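Cytochrome c, putative (Shewanella oneidensis, PDB 1SP3) carries eight covalently bound heme c groups and probably works as a respiratory oxidoreductase that reduces tetrathionate. Local coordinates at residues Ala30-Lys35 with Thr187-Ile192; Ser76-Tyr81 with Asn86-Lys91; Tyr266-Tyr271 with Phe278-Met283. One frame throughout, in Å; residues are numbered along the deposited sequence.

Contact 1: Ala30-Lys35 with Thr187-Ile192; sequences ATDMMK and TEKHQI. With HEC (heme c), chain E.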
loop_
_atom_site.group_PDB
_atom_site.type_symbol
_atom_site.label_atom_id
_atom_site.label_comp_id
_atom_site.label_asym_id
_atom_site.label_seq_id
_atom_site.Cartn_x
_atom_site.Cartn_y
_atom_site.Cartn_z
ATOM N N ALA A 30 22.193 8.787 5.287
ATOM C CA ALA A 30 21.795 7.589 6.027
ATOM C C ALA A 30 21.050 7.996 7.289
ATOM O O ALA A 30 19.943 7.530 7.570
ATOM C CB ALA A 30 22.970 6.739 6.306
ATOM N N THR A 31 21.639 8.901 8.052
ATOM C CA THR A 31 21.029 9.346 9.275
ATOM C C THR A 31 19.642 9.901 9.021
ATOM O O THR A 31 18.722 9.578 9.767
ATOM C CB THR A 31 21.868 10.421 9.879
ATOM O OG1 THR A 31 23.129 9.837 10.220
ATOM C CG2 THR A 31 21.291 10.836 11.208
ATOM N N ASP A 32 19.536 10.751 7.992
ATOM C CA ASP A 32 18.255 11.342 7.623
ATOM C C ASP A 32 17.217 10.284 7.198
ATOM O O ASP A 32 16.069 10.368 7.552
ATOM C CB ASP A 32 18.432 12.354 6.465
ATOM C CG ASP A 32 19.178 13.631 6.893
ATOM O OD1 ASP A 32 19.100 14.004 8.116
ATOM O OD2 ASP A 32 19.848 14.295 6.036
ATOM N N MET A 33 17.632 9.345 6.394
ATOM C CA MET A 33 16.719 8.392 5.823
ATOM C C MET A 33 16.198 7.515 6.967
ATOM O O MET A 33 14.995 7.094 7.028
ATOM C CB MET A 33 17.473 7.585 4.775
ATOM C CG MET A 33 16.603 7.051 3.578
ATOM S SD MET A 33 15.694 5.554 4.148
ATOM C CE MET A 33 17.166 4.901 5.033
ATOM N N MET A 34 17.092 7.248 7.899
ATOM C CA MET A 34 16.748 6.294 8.955
ATOM C C MET A 34 15.724 6.885 9.932
ATOM O O MET A 34 15.113 6.142 10.722
ATOM C CB MET A 34 18.006 5.834 9.703
ATOM C CG MET A 34 18.869 4.966 8.848
ATOM S SD MET A 34 20.449 4.885 9.622
ATOM C CE MET A 34 20.492 3.337 10.669
ATOM N N LYS A 35 15.501 8.197 9.849
ATOM C CA LYS A 35 14.459 8.765 10.651
ATOM C C LYS A 35 13.096 8.504 10.005
ATOM O O LYS A 35 12.107 8.867 10.632
ATOM C CB LYS A 35 14.607 10.265 10.849
ATOM C CG LYS A 35 15.892 10.743 11.579
ATOM C CD LYS A 35 15.858 12.297 11.650
ATOM C CE LYS A 35 17.197 12.921 12.074
ATOM N NZ LYS A 35 17.268 14.342 11.537
ATOM N N THR A 187 10.895 15.607 -1.953
ATOM C CA THR A 187 11.700 14.998 -0.938
ATOM C C THR A 187 12.750 15.984 -0.444
ATOM O O THR A 187 13.479 16.564 -1.238
ATOM C CB THR A 187 12.362 13.811 -1.562
ATOM O OG1 THR A 187 11.323 12.926 -1.994
ATOM C CG2 THR A 187 13.233 13.042 -0.561
ATOM N N GLU A 188 12.798 16.145 0.872
ATOM C CA GLU A 188 13.795 16.975 1.545
ATOM C C GLU A 188 14.489 16.125 2.590
ATOM O O GLU A 188 13.811 15.544 3.426
ATOM C CB GLU A 188 13.140 18.166 2.257
ATOM C CG GLU A 188 13.809 19.459 1.844
ATOM C CD GLU A 188 13.016 20.021 0.688
ATOM O OE1 GLU A 188 11.799 20.263 0.946
ATOM O OE2 GLU A 188 13.562 20.162 -0.459
ATOM N N LYS A 189 15.812 16.056 2.561
ATOM C CA LYS A 189 16.491 15.266 3.598
ATOM C C LYS A 189 15.919 13.828 3.662
ATOM O O LYS A 189 15.699 13.277 4.754
ATOM C CB LYS A 189 16.376 15.975 4.964
ATOM C CG LYS A 189 17.263 17.266 5.077
ATOM C CD LYS A 189 17.277 17.823 6.545
ATOM C CE LYS A 189 17.658 19.324 6.628
ATOM N NZ LYS A 189 18.974 19.626 5.886
ATOM N N HIS A 190 15.647 13.246 2.502
ATOM C CA HIS A 190 15.121 11.917 2.400
ATOM C C HIS A 190 13.834 11.719 3.115
ATOM O O HIS A 190 13.485 10.590 3.349
ATOM C CB HIS A 190 16.110 10.913 2.952
ATOM C CG HIS A 190 17.130 10.583 1.954
ATOM N ND1 HIS A 190 18.261 11.326 1.808
ATOM C CD2 HIS A 190 17.107 9.705 0.931
ATOM C CE1 HIS A 190 18.965 10.852 0.789
ATOM N NE2 HIS A 190 18.272 9.866 0.230
ATOM N N GLN A 191 13.172 12.808 3.523
ATOM C CA GLN A 191 11.706 12.705 3.846
ATOM C C GLN A 191 10.863 12.913 2.575
ATOM O O GLN A 191 10.759 13.997 2.024
ATOM C CB GLN A 191 11.248 13.588 4.995
ATOM C CG GLN A 191 9.732 13.234 5.406
ATOM C CD GLN A 191 9.408 11.748 5.802
ATOM O OE1 GLN A 191 9.607 11.376 6.974
ATOM N NE2 GLN A 191 8.862 10.911 4.834
ATOM N N ILE A 192 10.337 11.826 2.085
ATOM C CA ILE A 192 9.528 11.801 0.903
ATOM C C ILE A 192 8.141 12.184 1.323
ATOM O O ILE A 192 7.520 11.528 2.158
ATOM C CB ILE A 192 9.572 10.392 0.323
ATOM C CG1 ILE A 192 10.977 10.033 -0.140
ATOM C CG2 ILE A 192 8.602 10.215 -0.893
ATOM C CD1 ILE A 192 11.112 8.587 -0.468
HETATM FE FE HEC E . 18.680 9.088 -1.554
HETATM C CHA HEC E . 18.480 12.242 -2.891
HETATM C CHB HEC E . 22.054 9.561 -1.280
HETATM C CHC HEC E . 18.832 6.146 0.136
HETATM C CHD HEC E . 15.429 8.443 -2.189
HETATM N NA HEC E . 20.033 10.613 -2.040
HETATM C C1A HEC E . 19.726 11.841 -2.549
HETATM C C2A HEC E . 20.934 12.672 -2.669
HETATM C C3A HEC E . 21.934 11.951 -2.196
HETATM C C4A HEC E . 21.363 10.641 -1.778
HETATM C CMA HEC E . 23.428 12.403 -2.078
HETATM C CAA HEC E . 21.007 14.131 -3.202
HETATM C CBA HEC E . 20.138 15.059 -2.296
HETATM C CGA HEC E . 20.561 14.938 -0.838
HETATM O O1A HEC E . 21.796 15.101 -0.672
HETATM O O2A HEC E . 19.714 14.726 0.130
HETATM N NB HEC E . 20.106 8.108 -0.756
HETATM C C1B HEC E . 21.428 8.438 -0.734
HETATM C C2B HEC E . 22.102 7.427 0.036
HETATM C C3B HEC E . 21.214 6.524 0.421
HETATM C C4B HEC E . 19.946 6.903 -0.076
HETATM C CMB HEC E . 23.648 7.393 0.302
HETATM C CAB HEC E . 21.470 5.262 1.323
HETATM C CBB HEC E . 22.080 5.337 2.548
HETATM N NC HEC E . 17.326 7.539 -1.073
HETATM C C1C HEC E . 17.614 6.402 -0.404
HETATM C C2C HEC E . 16.434 5.561 -0.367
HETATM C C3C HEC E . 15.452 6.193 -1.009
HETATM C C4C HEC E . 16.028 7.476 -1.450
HETATM C CMC HEC E . 16.401 4.179 0.322
HETATM C CAC HEC E . 13.969 5.739 -1.319
HETATM C CBC HEC E . 13.144 5.077 -0.485
HETATM N ND HEC E . 17.223 10.162 -2.386
HETATM C C1D HEC E . 15.920 9.675 -2.558
HETATM C C2D HEC E . 15.149 10.678 -3.184
HETATM C C3D HEC E . 16.094 11.875 -3.326
HETATM C C4D HEC E . 17.354 11.446 -2.864
HETATM C CMD HEC E . 13.620 10.636 -3.583
HETATM C CAD HEC E . 15.792 13.232 -3.964
HETATM C CBD HEC E . 15.840 12.986 -5.470
HETATM C CGD HEC E . 15.461 14.161 -6.346
HETATM O O1D HEC E . 15.174 13.924 -7.556
HETATM O O2D HEC E . 15.447 15.312 -5.832
HETATM O O HOH W 1 19.426 13.640 3.410
HETATM O O HOH W 2 14.806 12.702 7.641
#
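Asp32, on helix 15-34, lies against the type I' turn that joins strands 187-188 and 191-192, its CB resting 3.4 Å from the carbonyl O of Lys189. Its carboxylate crosses the start of the Lys189 chain at a slant, OD2 4.0 Å from Lys189 CB, while the lysine amine leads off elsewhere. The real grip is through water. One molecule gives a hydrogen to Asp32 OD2 (2.7 Å) and accepts one from His190 ND1 (3.0 Å), sitting in the plane of the imidazole; it also makes a weak bond to propionate atom O2A of heme c. A second water donates to both Asp32 O and Lys189 O, tying helix backbone to turn.

Met33 follows with CG anti to its backbone N (chi1 -150°), which lays CB and CG against the imidazole, CG standing 3.8 Å from His190 CD2, before the bent chain carries SD toward the heme methyl CMC. Lys35 adds a long salt bridge back to Asp32 OD1.

His190 NE2 binds the heme iron at 2.0 Å, opposite His102, so Asp32 and Met33 form a second shell behind the axial His190 of a bis-histidine heme. With NE2 on iron and ND1 held by water, the ring's rotation is fixed at two points, and the carboxylate, acting through the water, would probably polarise the ND1 hydrogen and strengthen donation to iron.

Contact 2: Ser76-Tyr81 with Asn86-Lys91; sequences SCHAGY and NTFDFK. With HEC (heme c), chain D.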
loop_
_atom_site.group_PDB
_atom_site.type_symbol
_atom_site.label_atom_id
_atom_site.label_comp_id
_atom_site.label_asym_id
_atom_site.label_seq_id
_atom_site.Cartn_x
_atom_site.Cartn_y
_atom_site.Cartn_z
ATOM N N SER A 76 12.306 -7.942 1.472
ATOM C CA SER A 76 12.757 -7.710 0.089
ATOM C C SER A 76 12.239 -6.389 -0.397
ATOM O O SER A 76 12.734 -5.885 -1.437
ATOM C CB SER A 76 12.118 -8.764 -0.868
ATOM O OG SER A 76 10.940 -9.330 -0.241
ATOM N N CYS A 77 11.177 -5.870 0.245
ATOM C CA CYS A 77 10.689 -4.494 -0.001
ATOM C C CYS A 77 10.914 -3.548 1.197
ATOM O O CYS A 77 10.190 -2.568 1.384
ATOM C CB CYS A 77 9.219 -4.497 -0.474
ATOM S SG CYS A 77 9.201 -5.284 -2.106
ATOM N N HIS A 78 11.945 -3.829 1.977
ATOM C CA HIS A 78 12.481 -2.867 2.953
ATOM C C HIS A 78 13.758 -2.212 2.392
ATOM O O HIS A 78 14.614 -2.891 1.851
ATOM C CB HIS A 78 12.815 -3.575 4.299
ATOM C CG HIS A 78 13.327 -2.669 5.359
ATOM N ND1 HIS A 78 14.562 -2.870 5.949
ATOM C CD2 HIS A 78 12.791 -1.555 5.949
ATOM C CE1 HIS A 78 14.757 -1.938 6.879
ATOM N NE2 HIS A 78 13.678 -1.155 6.929
ATOM N N ALA A 79 13.899 -0.896 2.556
ATOM C CA ALA A 79 15.098 -0.181 2.103
ATOM C C ALA A 79 16.303 -0.465 3.042
ATOM O O ALA A 79 17.003 0.472 3.480
ATOM C CB ALA A 79 14.807 1.352 2.006
ATOM N N GLY A 80 16.488 -1.753 3.362
ATOM C CA GLY A 80 17.475 -2.242 4.283
ATOM C C GLY A 80 18.032 -3.598 3.895
ATOM O O GLY A 80 17.489 -4.288 2.957
ATOM N N TYR A 81 19.076 -4.052 4.627
ATOM C CA TYR A 81 19.630 -5.385 4.376
ATOM C C TYR A 81 19.619 -6.251 5.672
ATOM O O TYR A 81 20.288 -5.902 6.592
ATOM C CB TYR A 81 21.119 -5.290 3.955
ATOM C CG TYR A 81 21.370 -4.522 2.677
ATOM C CD1 TYR A 81 22.284 -3.450 2.653
ATOM C CD2 TYR A 81 20.783 -4.928 1.480
ATOM C CE1 TYR A 81 22.540 -2.760 1.433
ATOM C CE2 TYR A 81 21.030 -4.265 0.321
ATOM C CZ TYR A 81 21.914 -3.178 0.283
ATOM O OH TYR A 81 22.132 -2.515 -0.930
ATOM N N ASN A 86 12.721 -10.088 14.625
ATOM C CA ASN A 86 12.680 -9.017 15.593
ATOM C C ASN A 86 13.997 -8.510 16.224
ATOM O O ASN A 86 13.970 -7.520 16.962
ATOM C CB ASN A 86 11.649 -9.352 16.690
ATOM C CG ASN A 86 12.253 -10.194 17.826
ATOM O OD1 ASN A 86 12.374 -11.411 17.694
ATOM N ND2 ASN A 86 12.618 -9.527 18.963
ATOM N N THR A 87 15.138 -9.104 15.915
ATOM C CA THR A 87 16.400 -8.629 16.493
ATOM C C THR A 87 17.091 -7.521 15.617
ATOM O O THR A 87 18.185 -7.084 15.980
ATOM C CB THR A 87 17.363 -9.804 16.610
ATOM O OG1 THR A 87 17.658 -10.291 15.273
ATOM C CG2 THR A 87 16.644 -10.963 17.205
ATOM N N PHE A 88 16.458 -7.086 14.506
ATOM C CA PHE A 88 17.074 -6.183 13.521
ATOM C C PHE A 88 17.525 -4.954 14.210
ATOM O O PHE A 88 16.832 -4.417 15.058
ATOM C CB PHE A 88 16.143 -5.845 12.349
ATOM C CG PHE A 88 16.786 -5.033 11.270
ATOM C CD1 PHE A 88 17.818 -5.598 10.457
ATOM C CD2 PHE A 88 16.426 -3.673 11.100
ATOM C CE1 PHE A 88 18.369 -4.876 9.467
ATOM C CE2 PHE A 88 17.036 -2.909 10.124
ATOM C CZ PHE A 88 17.984 -3.488 9.299
ATOM N N ASP A 89 18.751 -4.572 13.923
ATOM C CA ASP A 89 19.307 -3.388 14.506
ATOM C C ASP A 89 18.951 -2.109 13.691
ATOM O O ASP A 89 19.650 -1.781 12.771
ATOM C CB ASP A 89 20.829 -3.550 14.529
ATOM C CG ASP A 89 21.507 -2.392 15.198
ATOM O OD1 ASP A 89 20.823 -1.448 15.745
ATOM O OD2 ASP A 89 22.717 -2.328 15.182
ATOM N N PHE A 90 17.884 -1.409 14.027
ATOM C CA PHE A 90 17.495 -0.210 13.322
ATOM C C PHE A 90 18.461 0.970 13.445
ATOM O O PHE A 90 18.169 1.996 12.927
ATOM C CB PHE A 90 16.048 0.221 13.670
ATOM C CG PHE A 90 15.014 -0.731 13.136
ATOM C CD1 PHE A 90 14.586 -1.834 13.904
ATOM C CD2 PHE A 90 14.525 -0.580 11.817
ATOM C CE1 PHE A 90 13.607 -2.731 13.366
ATOM C CE2 PHE A 90 13.524 -1.451 11.273
ATOM C CZ PHE A 90 13.107 -2.556 12.033
ATOM N N LYS A 91 19.595 0.825 14.142
ATOM C CA LYS A 91 20.523 1.938 14.340
ATOM C C LYS A 91 21.802 1.717 13.580
ATOM O O LYS A 91 22.693 2.579 13.523
ATOM C CB LYS A 91 20.864 2.194 15.801
ATOM C CG LYS A 91 19.659 2.528 16.688
ATOM C CD LYS A 91 18.808 3.781 16.287
ATOM C CE LYS A 91 19.564 5.089 15.772
ATOM N NZ LYS A 91 20.847 5.654 16.443
HETATM FE FE HEC D . 3.956 -5.240 2.002
HETATM C CHA HEC D . 2.424 -2.233 2.984
HETATM C CHB HEC D . 2.414 -6.861 4.632
HETATM C CHC HEC D . 5.624 -8.129 1.249
HETATM C CHD HEC D . 5.358 -3.744 -0.701
HETATM N NA HEC D . 2.604 -4.678 3.546
HETATM C C1A HEC D . 2.113 -3.380 3.763
HETATM C C2A HEC D . 1.231 -3.442 4.928
HETATM C C3A HEC D . 1.224 -4.722 5.403
HETATM C C4A HEC D . 2.097 -5.515 4.525
HETATM C CMA HEC D . 0.396 -5.228 6.663
HETATM C CAA HEC D . 0.414 -2.223 5.505
HETATM C CBA HEC D . -1.083 -2.329 5.110
HETATM C CGA HEC D . -1.241 -2.560 3.582
HETATM O O1A HEC D . -1.530 -3.729 3.189
HETATM O O2A HEC D . -1.052 -1.641 2.670
HETATM N NB HEC D . 4.034 -7.140 2.760
HETATM C C1B HEC D . 3.331 -7.565 3.912
HETATM C C2B HEC D . 3.710 -8.925 4.222
HETATM C C3B HEC D . 4.584 -9.289 3.248
HETATM C C4B HEC D . 4.797 -8.153 2.345
HETATM C CMB HEC D . 3.117 -9.737 5.421
HETATM C CAB HEC D . 5.333 -10.634 3.076
HETATM C CBB HEC D . 4.745 -11.840 3.393
HETATM N NC HEC D . 5.288 -5.875 0.452
HETATM C C1C HEC D . 5.849 -7.113 0.355
HETATM C C2C HEC D . 6.672 -7.146 -0.820
HETATM C C3C HEC D . 6.585 -5.902 -1.408
HETATM C C4C HEC D . 5.710 -5.083 -0.576
HETATM C CMC HEC D . 7.476 -8.419 -1.228
HETATM C CAC HEC D . 7.290 -5.398 -2.729
HETATM C CBC HEC D . 7.168 -5.970 -3.980
HETATM N ND HEC D . 3.878 -3.271 1.223
HETATM C C1D HEC D . 4.665 -2.912 0.151
HETATM C C2D HEC D . 4.552 -1.438 0.052
HETATM C C3D HEC D . 3.648 -0.945 1.190
HETATM C C4D HEC D . 3.274 -2.164 1.876
HETATM C CMD HEC D . 5.227 -0.554 -0.997
HETATM C CAD HEC D . 3.172 0.530 1.493
HETATM C CBD HEC D . 1.875 0.744 0.703
HETATM C CGD HEC D . 1.372 2.206 0.696
HETATM O O1D HEC D . 0.729 2.528 -0.331
HETATM O O2D HEC D . 1.521 3.093 1.635
#
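His78 and Phe88 both set CG anti to the backbone N (chi1 -178° and -175°), and the two extended side chains come at each other from opposite directions across the loop between helices 71-74 and 99-102. They meet as an offset edge-to-face pair: the imidazole edge points at the phenyl face, with planes at 88° and centroids 5.9 Å apart. CE1 of His78 leads, 4.1 Å from Phe88 CE2.

Phe90 comes in beside this pair. Its CE2 lies 4.4 Å from His78 NE2, and one face receives the edge of Phe88, whose CD2 stands over the centre of the Phe90 ring. On another edge of the Phe88 ring, near its plane, CE1 meets the carbonyl O of Tyr81 at 3.6 Å. Trp83 and Trp39 extend the aromatic cluster around these rings.

The backbone turns sharply on both sides. An inverse gamma turn centred on Ala79, with Gly80 N bonded to His78 O, swings the chain back past the imidazole; a CB on Gly80 would clash with His78 ND1. An Asx turn, Lys91 N to Asp89 OD1 (3.0 Å), shapes the chain around Phe90.

Cys77 SG is bonded to heme c CAC at 2.0 Å, and His78 is the final residue of the Cys-Thr-Ser-Cys-His motif. In a standard c-type site that histidine would ligate the iron, yet here NE2 lies 11.6 Å from FE and is hydrogen-bonded to Trp39 O, while the heme also bonds to Lys56. The chemistry therefore implies an imidazole that packs among aromatic rings and gives NE2 to a carbonyl rather than to this iron, consistent with unusual ligation of this heme.

Contact 3: Tyr266-Tyr271 with Phe278-Met283; sequences YGKHTY and FVWEKM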
loop_
_atom_site.group_PDB
_atom_site.type_symbol
_atom_site.label_atom_id
_atom_site.label_comp_id
_atom_site.label_asym_id
_atom_site.label_seq_id
_atom_site.Cartn_x
_atom_site.Cartn_y
_atom_site.Cartn_z
ATOM N N TYR A 266 -7.464 -14.299 -17.504
ATOM C CA TYR A 266 -6.227 -13.617 -17.704
ATOM C C TYR A 266 -5.022 -14.419 -17.257
ATOM O O TYR A 266 -3.958 -13.822 -17.045
ATOM C CB TYR A 266 -6.234 -12.339 -16.848
ATOM C CG TYR A 266 -7.402 -11.368 -17.049
ATOM C CD1 TYR A 266 -8.327 -11.147 -16.031
ATOM C CD2 TYR A 266 -7.543 -10.654 -18.233
ATOM C CE1 TYR A 266 -9.401 -10.242 -16.196
ATOM C CE2 TYR A 266 -8.602 -9.745 -18.421
ATOM C CZ TYR A 266 -9.506 -9.537 -17.373
ATOM O OH TYR A 266 -10.554 -8.654 -17.528
ATOM N N GLY A 267 -5.172 -15.722 -17.046
ATOM C CA GLY A 267 -4.074 -16.581 -16.582
ATOM C C GLY A 267 -3.659 -16.401 -15.131
ATOM O O GLY A 267 -2.571 -16.908 -14.724
ATOM N N LYS A 268 -4.461 -15.657 -14.349
ATOM C CA LYS A 268 -4.285 -15.594 -12.871
ATOM C C LYS A 268 -4.979 -16.745 -12.155
ATOM O O LYS A 268 -6.107 -17.096 -12.446
ATOM C CB LYS A 268 -4.860 -14.314 -12.233
ATOM C CG LYS A 268 -4.446 -12.998 -12.868
ATOM C CD LYS A 268 -2.875 -12.788 -12.534
ATOM C CE LYS A 268 -2.420 -11.389 -12.656
ATOM N NZ LYS A 268 -1.037 -11.371 -12.196
ATOM N N HIS A 269 -4.338 -17.208 -11.089
ATOM C CA HIS A 269 -4.871 -18.288 -10.297
ATOM C C HIS A 269 -6.114 -17.870 -9.574
ATOM O O HIS A 269 -6.168 -16.780 -9.075
ATOM C CB HIS A 269 -3.735 -18.837 -9.412
ATOM C CG HIS A 269 -2.867 -19.814 -10.158
ATOM N ND1 HIS A 269 -3.356 -21.022 -10.639
ATOM C CD2 HIS A 269 -1.580 -19.734 -10.575
ATOM C CE1 HIS A 269 -2.392 -21.653 -11.294
ATOM N NE2 HIS A 269 -1.309 -20.892 -11.275
ATOM N N THR A 270 -7.170 -18.660 -9.668
ATOM C CA THR A 270 -8.314 -18.420 -8.808
ATOM C C THR A 270 -8.254 -19.299 -7.549
ATOM O O THR A 270 -9.031 -19.096 -6.646
ATOM C CB THR A 270 -9.638 -18.673 -9.528
ATOM O OG1 THR A 270 -9.513 -19.915 -10.218
ATOM C CG2 THR A 270 -9.849 -17.636 -10.636
ATOM N N TYR A 271 -7.456 -20.360 -7.594
ATOM C CA TYR A 271 -7.227 -21.228 -6.444
ATOM C C TYR A 271 -5.728 -21.572 -6.335
ATOM O O TYR A 271 -5.113 -21.885 -7.336
ATOM C CB TYR A 271 -8.023 -22.553 -6.480
ATOM C CG TYR A 271 -7.725 -23.317 -5.189
ATOM C CD1 TYR A 271 -8.250 -22.885 -3.997
ATOM C CD2 TYR A 271 -6.825 -24.387 -5.151
ATOM C CE1 TYR A 271 -7.962 -23.509 -2.821
ATOM C CE2 TYR A 271 -6.563 -25.048 -3.948
ATOM C CZ TYR A 271 -7.152 -24.585 -2.787
ATOM O OH TYR A 271 -6.897 -25.149 -1.547
ATOM N N PHE A 278 -8.973 -16.719 -5.005
ATOM C CA PHE A 278 -8.871 -15.332 -5.453
ATOM C C PHE A 278 -9.945 -14.930 -6.489
ATOM O O PHE A 278 -10.511 -15.780 -7.223
ATOM C CB PHE A 278 -7.534 -15.132 -6.148
ATOM C CG PHE A 278 -6.334 -15.564 -5.358
ATOM C CD1 PHE A 278 -5.350 -16.344 -5.970
ATOM C CD2 PHE A 278 -6.154 -15.179 -4.057
ATOM C CE1 PHE A 278 -4.226 -16.734 -5.238
ATOM C CE2 PHE A 278 -5.059 -15.554 -3.330
ATOM C CZ PHE A 278 -4.079 -16.320 -3.912
ATOM N N VAL A 279 -10.278 -13.639 -6.504
ATOM C CA VAL A 279 -11.030 -13.034 -7.607
ATOM C C VAL A 279 -10.158 -11.837 -8.067
ATOM O O VAL A 279 -9.634 -11.088 -7.251
ATOM C CB VAL A 279 -12.451 -12.595 -7.155
ATOM C CG1 VAL A 279 -13.252 -11.979 -8.332
ATOM C CG2 VAL A 279 -13.262 -13.815 -6.529
ATOM N N TRP A 280 -9.936 -11.751 -9.364
ATOM C CA TRP A 280 -9.196 -10.734 -9.960
ATOM C C TRP A 280 -10.106 -9.932 -10.789
ATOM O O TRP A 280 -11.125 -10.458 -11.263
ATOM C CB TRP A 280 -8.178 -11.364 -10.881
ATOM C CG TRP A 280 -7.156 -12.188 -10.131
ATOM C CD1 TRP A 280 -7.272 -13.504 -9.750
ATOM C CD2 TRP A 280 -5.861 -11.745 -9.695
ATOM N NE1 TRP A 280 -6.130 -13.878 -9.073
ATOM C CE2 TRP A 280 -5.232 -12.833 -9.067
ATOM C CE3 TRP A 280 -5.159 -10.532 -9.789
ATOM C CZ2 TRP A 280 -3.918 -12.747 -8.528
ATOM C CZ3 TRP A 280 -3.854 -10.435 -9.219
ATOM C CH2 TRP A 280 -3.254 -11.526 -8.607
ATOM N N GLU A 281 -9.748 -8.649 -10.982
ATOM C CA GLU A 281 -10.541 -7.738 -11.852
ATOM C C GLU A 281 -9.609 -6.754 -12.519
ATOM O O GLU A 281 -8.571 -6.343 -11.941
ATOM C CB GLU A 281 -11.606 -6.997 -11.083
ATOM C CG GLU A 281 -12.769 -6.542 -11.965
ATOM C CD GLU A 281 -13.793 -5.627 -11.275
ATOM O OE1 GLU A 281 -14.024 -5.782 -10.042
ATOM O OE2 GLU A 281 -14.382 -4.749 -11.999
ATOM N N LYS A 282 -9.940 -6.420 -13.776
ATOM C CA LYS A 282 -9.189 -5.439 -14.505
ATOM C C LYS A 282 -10.159 -4.243 -14.833
ATOM O O LYS A 282 -11.348 -4.453 -14.977
ATOM C CB LYS A 282 -8.782 -6.144 -15.795
ATOM C CG LYS A 282 -7.471 -5.707 -16.426
ATOM C CD LYS A 282 -7.384 -6.104 -17.933
ATOM C CE LYS A 282 -7.401 -4.880 -18.821
ATOM N NZ LYS A 282 -6.529 -5.110 -20.027
ATOM N N MET A 283 -9.644 -3.028 -14.966
ATOM C CA MET A 283 -10.450 -1.885 -15.331
ATOM C C MET A 283 -11.563 -1.627 -14.259
ATOM O O MET A 283 -12.789 -1.741 -14.535
ATOM C CB MET A 283 -10.950 -2.025 -16.791
ATOM C CG MET A 283 -11.268 -0.667 -17.445
ATOM S SD MET A 283 -9.812 0.488 -17.736
ATOM C CE MET A 283 -10.812 1.733 -18.452
HETATM O O HOH W 3 -12.202 -7.983 -15.161
#
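Thr270 and Phe278 pair at the open end of a beta hairpin of strands 271-272 and 276-281, Phe278 N donating to Thr270 O at 2.9 Å with an N-H...O angle of 164°. Beyond that bond the chains separate, their CA atoms 7.5 Å apart at Lys268 and Trp280, and side chains fill the widening space.

Trp280 bridges it. Its indole NE1 donates to His269 O at 2.9 Å, a bent bond (140°) tilted slightly from the ring plane. One face of the indole carries Lys268, whose CB makes a CH-pi contact 3.4 Å from the centroid of the five-membered ring. Bent at chi2 (-70°), the lysine chain then crosses the indole at about a right angle to the tryptophan's own direction, CE ending over the six-membered ring. Replacing Trp280 by alanine is likely to leave His269 O without its indole donor and the Lys268 chain without the indole face it packs on.

His269 O also meets the edge of the Phe278 ring, near its plane. Strand 276-281 also pairs with strand 246-251, placing the hairpin in the large mixed sheet. Farther along, Tyr266 and Lys282 pack obliquely, Tyr266 OH lying 3.5 Å from Lys282 CB, and a water in the tyrosine ring plane bonds to Tyr266 OH and accepts from Lys282 N at 3.1 Å.

Contacts 1 and 2 belong to one heme-rich region: along the chain contact 2 is nested inside the loop that contact 1 closes, their centres are 16 Å apart, and they touch where Met34 CE packs 3.5 Å from Phe90 O. Trp39 lies between them, touching Met33 and Met34 of the first and His78 of the second. Each serves a different heme, contact 1 supplying an axial ligand and contact 2 a thioether link. Contact 3 follows later in the chain, its centre about 38 Å from that of contact 1 and 32 Å from that of contact 2; its Phe278 side chain remains about 12 Å from a heme.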